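Methionine gamma-lyase (Trichomonas vaginalis, PDB 1PFF) belongs to the Cys/Met metabolism family of pyridoxal phosphate-dependent enzymes, proteins of fold type I. Local coordinates at residues K98-I102 and E103-K107; D163-A166 and K167-S170. One frame throughout, in Å; residues are numbered along the deposited sequence.

Contact 1 of 2, residues K98-I102 and E103-K107; sequences KVIDI and EDAVK
With CG of Asp101 turned anti to its own N (chi1 -170°), the carboxylate swings beneath the first turn of helix 102-109, where it meets the backbone and CB of Asp104. This is an N-cap: Asp104 N donates to Asp101 OD2 at 3.0 Å, 162° at the hydrogen, and reaches that oxygen from well above the carboxylate plane. Aspartate suits the site because its short side chain can take up an amide that has no earlier carbonyl in the helix to bond. Glu103 N is reached through a water that accepts from it and donates to Asp101 OD2 at 2.7 Å. The other oxygen, Asp101 OD1, forms a salt bridge with Lys239, so one carboxylate serves both the helix start and helix 234-240. Asp104 turns its own carboxylate to Gln108, while its CB packs 3.5 Å from Asp101 CG; acidic groups here probably interact favourably with the helix dipole. On the buried side, Ile100, Ile102 and Ala105 all rest on Phe89 of strand 84-90, the small alanine probably allowing the helix to lie close to the strand. Regular helical bonding begins with Ala105 N to Asp101 O at 2.8 Å, and Ile102 O then receives Val106 N at 2.9 Å.

Contact 2 of 2, residues D163-A166 and K167-S170; sequences DIIA and KVKS. With EDO (1,2-ethanediol), chain M.
Ala166 O is gripped twice by Ser170, by N at 3.0 Å and by OG at 2.9 Å, the two donors coming from opposite faces of the carbonyl plane. The serine can do this within helix 162-177 because chi1 of 65° sets OG between its own N and carbonyl carbon, folded back toward the preceding turn. A short hydroxyl side chain suits this exposed position, since it can bond to the carbonyl one turn back. The backbone ladder continues with Val168 N to Ile164 O and Lys169 N to Ile165 O, both 2.9 Å, whereas Lys167 N to Asp163 O is weak at 3.4 Å. Branched apolar residues fill the inner face: Ile164 CG2 meets Val168 CG2 at 4.1 Å, their side chains crossing at a slant. Lys169 CE lies 4.0 Å from Ile165 CG2 while its ammonium forms a salt bridge with Glu4. Lys167 runs outward as an extended chain, and its NZ makes a weak bond of 3.2 Å to O2 of 1,2-ethanediol, probably a crystallisation additive. Ile164 and Val168 press on Phe33 of helix 22-33, and Ile165 faces strands 15-19 and 156-160, seating the helix against that end of the large sheet.

Contact 1 precedes contact 2 along the chain, and their centres are 25 Å apart, with nearest atoms about 12 Å from each other and no touch between them. Contact 1 spans a loop and the start of helix 102-109, contact 2 lies within helix 162-177, and both helices pack on the same seven-stranded mixed sheet. Residues 98-107 follow strand 84-90, an interior strand of the sheet, and lead through helix 102-109 to the neighbouring parallel strand 116-120; residues 163-170 come just after strand 156-160, which is next to the edge strand 15-19. The two contacts therefore sit at separate places in the large alpha/beta domain characteristic of this family.

Contact 1 of 2, residues K98-I102 and E103-K107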
# COMPACT_ATOMS: atom_id res chain seq x y z
N LYS A 98 30.73 22.09 3.31
CA LYS A 98 32.14 21.87 3.03
C LYS A 98 32.29 20.86 1.90
O LYS A 98 31.60 19.83 1.87
CB LYS A 98 32.86 21.37 4.27
CG LYS A 98 34.38 21.30 4.12
CD LYS A 98 35.01 20.82 5.43
CE LYS A 98 35.08 19.29 5.47
NZ LYS A 98 35.55 18.85 6.82
N VAL A 99 33.19 21.15 0.96
CA VAL A 99 33.40 20.28 -0.19
C VAL A 99 34.67 19.45 -0.02
O VAL A 99 35.74 20.00 0.24
CB VAL A 99 33.46 21.09 -1.51
CG1 VAL A 99 33.78 20.17 -2.68
CG2 VAL A 99 32.14 21.85 -1.75
N ILE A 100 34.56 18.14 -0.17
CA ILE A 100 35.73 17.27 -0.11
C ILE A 100 36.04 16.72 -1.50
O ILE A 100 35.14 16.21 -2.19
CB ILE A 100 35.51 16.12 0.92
CG1 ILE A 100 35.31 16.71 2.32
CG2 ILE A 100 36.70 15.13 0.89
CD1 ILE A 100 34.57 15.77 3.31
N ASP A 101 37.30 16.84 -1.91
CA ASP A 101 37.76 16.33 -3.19
C ASP A 101 37.75 14.79 -3.18
O ASP A 101 38.62 14.16 -2.58
CB ASP A 101 39.15 16.88 -3.51
CG ASP A 101 39.59 16.60 -4.93
OD1 ASP A 101 40.31 17.45 -5.49
OD2 ASP A 101 39.29 15.56 -5.55
N ILE A 102 36.75 14.21 -3.84
CA ILE A 102 36.55 12.75 -3.82
C ILE A 102 37.75 12.02 -4.44
O ILE A 102 38.31 11.11 -3.82
CB ILE A 102 35.23 12.34 -4.54
CG1 ILE A 102 34.00 12.92 -3.81
CG2 ILE A 102 35.13 10.83 -4.66
CD1 ILE A 102 32.70 12.84 -4.65
N GLU A 103 38.12 12.42 -5.65
CA GLU A 103 39.25 11.79 -6.35
C GLU A 103 40.53 11.86 -5.50
O GLU A 103 41.27 10.87 -5.38
CB GLU A 103 39.45 12.43 -7.73
CG GLU A 103 40.59 11.83 -8.54
CD GLU A 103 40.43 12.03 -10.05
OE1 GLU A 103 39.60 12.87 -10.47
OE2 GLU A 103 41.14 11.35 -10.81
N ASP A 104 40.77 13.01 -4.88
CA ASP A 104 41.97 13.19 -4.05
C ASP A 104 41.90 12.40 -2.75
O ASP A 104 42.92 11.87 -2.29
CB ASP A 104 42.23 14.67 -3.75
CG ASP A 104 43.53 14.87 -2.99
OD1 ASP A 104 44.60 14.67 -3.60
OD2 ASP A 104 43.57 15.18 -1.79
N ALA A 105 40.71 12.33 -2.15
CA ALA A 105 40.50 11.51 -0.96
C ALA A 105 40.82 10.04 -1.25
O ALA A 105 41.51 9.39 -0.47
CB ALA A 105 39.07 11.66 -0.42
N VAL A 106 40.35 9.54 -2.40
CA VAL A 106 40.66 8.17 -2.81
C VAL A 106 42.16 7.98 -2.98
O VAL A 106 42.73 7.01 -2.45
CB VAL A 106 39.91 7.80 -4.12
CG1 VAL A 106 40.39 6.43 -4.63
CG2 VAL A 106 38.39 7.80 -3.87
N LYS A 107 42.81 8.92 -3.66
CA LYS A 107 44.25 8.83 -3.90
C LYS A 107 45.03 8.77 -2.60
O LYS A 107 46.00 8.01 -2.49
CB LYS A 107 44.74 9.98 -4.79
CG LYS A 107 44.39 9.77 -6.28
CD LYS A 107 45.12 10.80 -7.16
CE LYS A 107 44.27 11.26 -8.35
NZ LYS A 107 45.03 12.20 -9.25
O HOH W 1 37.21 14.91 -7.13

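Contact 2 of 2, residues D163-A166 and K167-S170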
# COMPACT_ATOMS: atom_id res chain seq x y z
N ASP A 163 30.59 -8.37 -5.04
CA ASP A 163 31.09 -9.13 -3.90
C ASP A 163 30.95 -8.39 -2.56
O ASP A 163 30.60 -9.01 -1.54
CB ASP A 163 32.49 -9.71 -4.15
CG ASP A 163 33.59 -8.65 -4.20
OD1 ASP A 163 33.32 -7.43 -4.32
OD2 ASP A 163 34.80 -8.98 -4.13
N ILE A 164 31.17 -7.08 -2.56
CA ILE A 164 30.89 -6.24 -1.39
C ILE A 164 29.39 -6.23 -1.04
O ILE A 164 29.02 -6.47 0.12
CB ILE A 164 31.42 -4.79 -1.59
CG1 ILE A 164 32.95 -4.77 -1.56
CG2 ILE A 164 30.85 -3.85 -0.50
CD1 ILE A 164 33.57 -3.46 -2.02
N ILE A 165 28.53 -5.97 -2.03
CA ILE A 165 27.08 -5.97 -1.80
C ILE A 165 26.55 -7.31 -1.32
O ILE A 165 25.62 -7.36 -0.52
CB ILE A 165 26.31 -5.50 -3.06
CG1 ILE A 165 26.60 -4.01 -3.36
CG2 ILE A 165 24.80 -5.76 -2.89
CD1 ILE A 165 26.40 -3.08 -2.14
N ALA A 166 27.14 -8.41 -1.80
CA ALA A 166 26.81 -9.74 -1.28
C ALA A 166 26.96 -9.80 0.25
O ALA A 166 26.09 -10.31 0.93
CB ALA A 166 27.67 -10.81 -1.94
N LYS A 167 28.07 -9.26 0.77
CA LYS A 167 28.33 -9.24 2.22
C LYS A 167 27.45 -8.23 2.96
O LYS A 167 26.98 -8.50 4.07
CB LYS A 167 29.81 -8.92 2.49
CG LYS A 167 30.75 -10.06 2.13
CD LYS A 167 32.15 -9.79 2.65
CE LYS A 167 33.06 -11.00 2.44
NZ LYS A 167 34.50 -10.60 2.37
N VAL A 168 27.23 -7.07 2.35
CA VAL A 168 26.33 -6.06 2.91
C VAL A 168 24.94 -6.67 3.13
O VAL A 168 24.35 -6.48 4.19
CB VAL A 168 26.25 -4.78 2.02
CG1 VAL A 168 25.12 -3.83 2.48
CG2 VAL A 168 27.59 -4.06 1.99
N LYS A 169 24.45 -7.43 2.15
CA LYS A 169 23.13 -8.06 2.25
C LYS A 169 23.09 -9.19 3.26
O LYS A 169 22.24 -9.21 4.16
CB LYS A 169 22.68 -8.59 0.88
CG LYS A 169 22.25 -7.51 -0.10
CD LYS A 169 21.74 -8.09 -1.41
CE LYS A 169 21.08 -7.00 -2.24
NZ LYS A 169 20.49 -7.54 -3.50
N SER A 170 24.01 -10.14 3.11
CA SER A 170 23.94 -11.37 3.90
C SER A 170 24.42 -11.17 5.34
O SER A 170 23.95 -11.87 6.25
CB SER A 170 24.68 -12.53 3.20
OG SER A 170 26.07 -12.29 3.11
C1 EDO M . 38.49 -10.69 3.50
O1 EDO M . 37.57 -11.72 3.85
C2 EDO M . 37.74 -9.49 2.93
O2 EDO M . 36.83 -8.99 3.90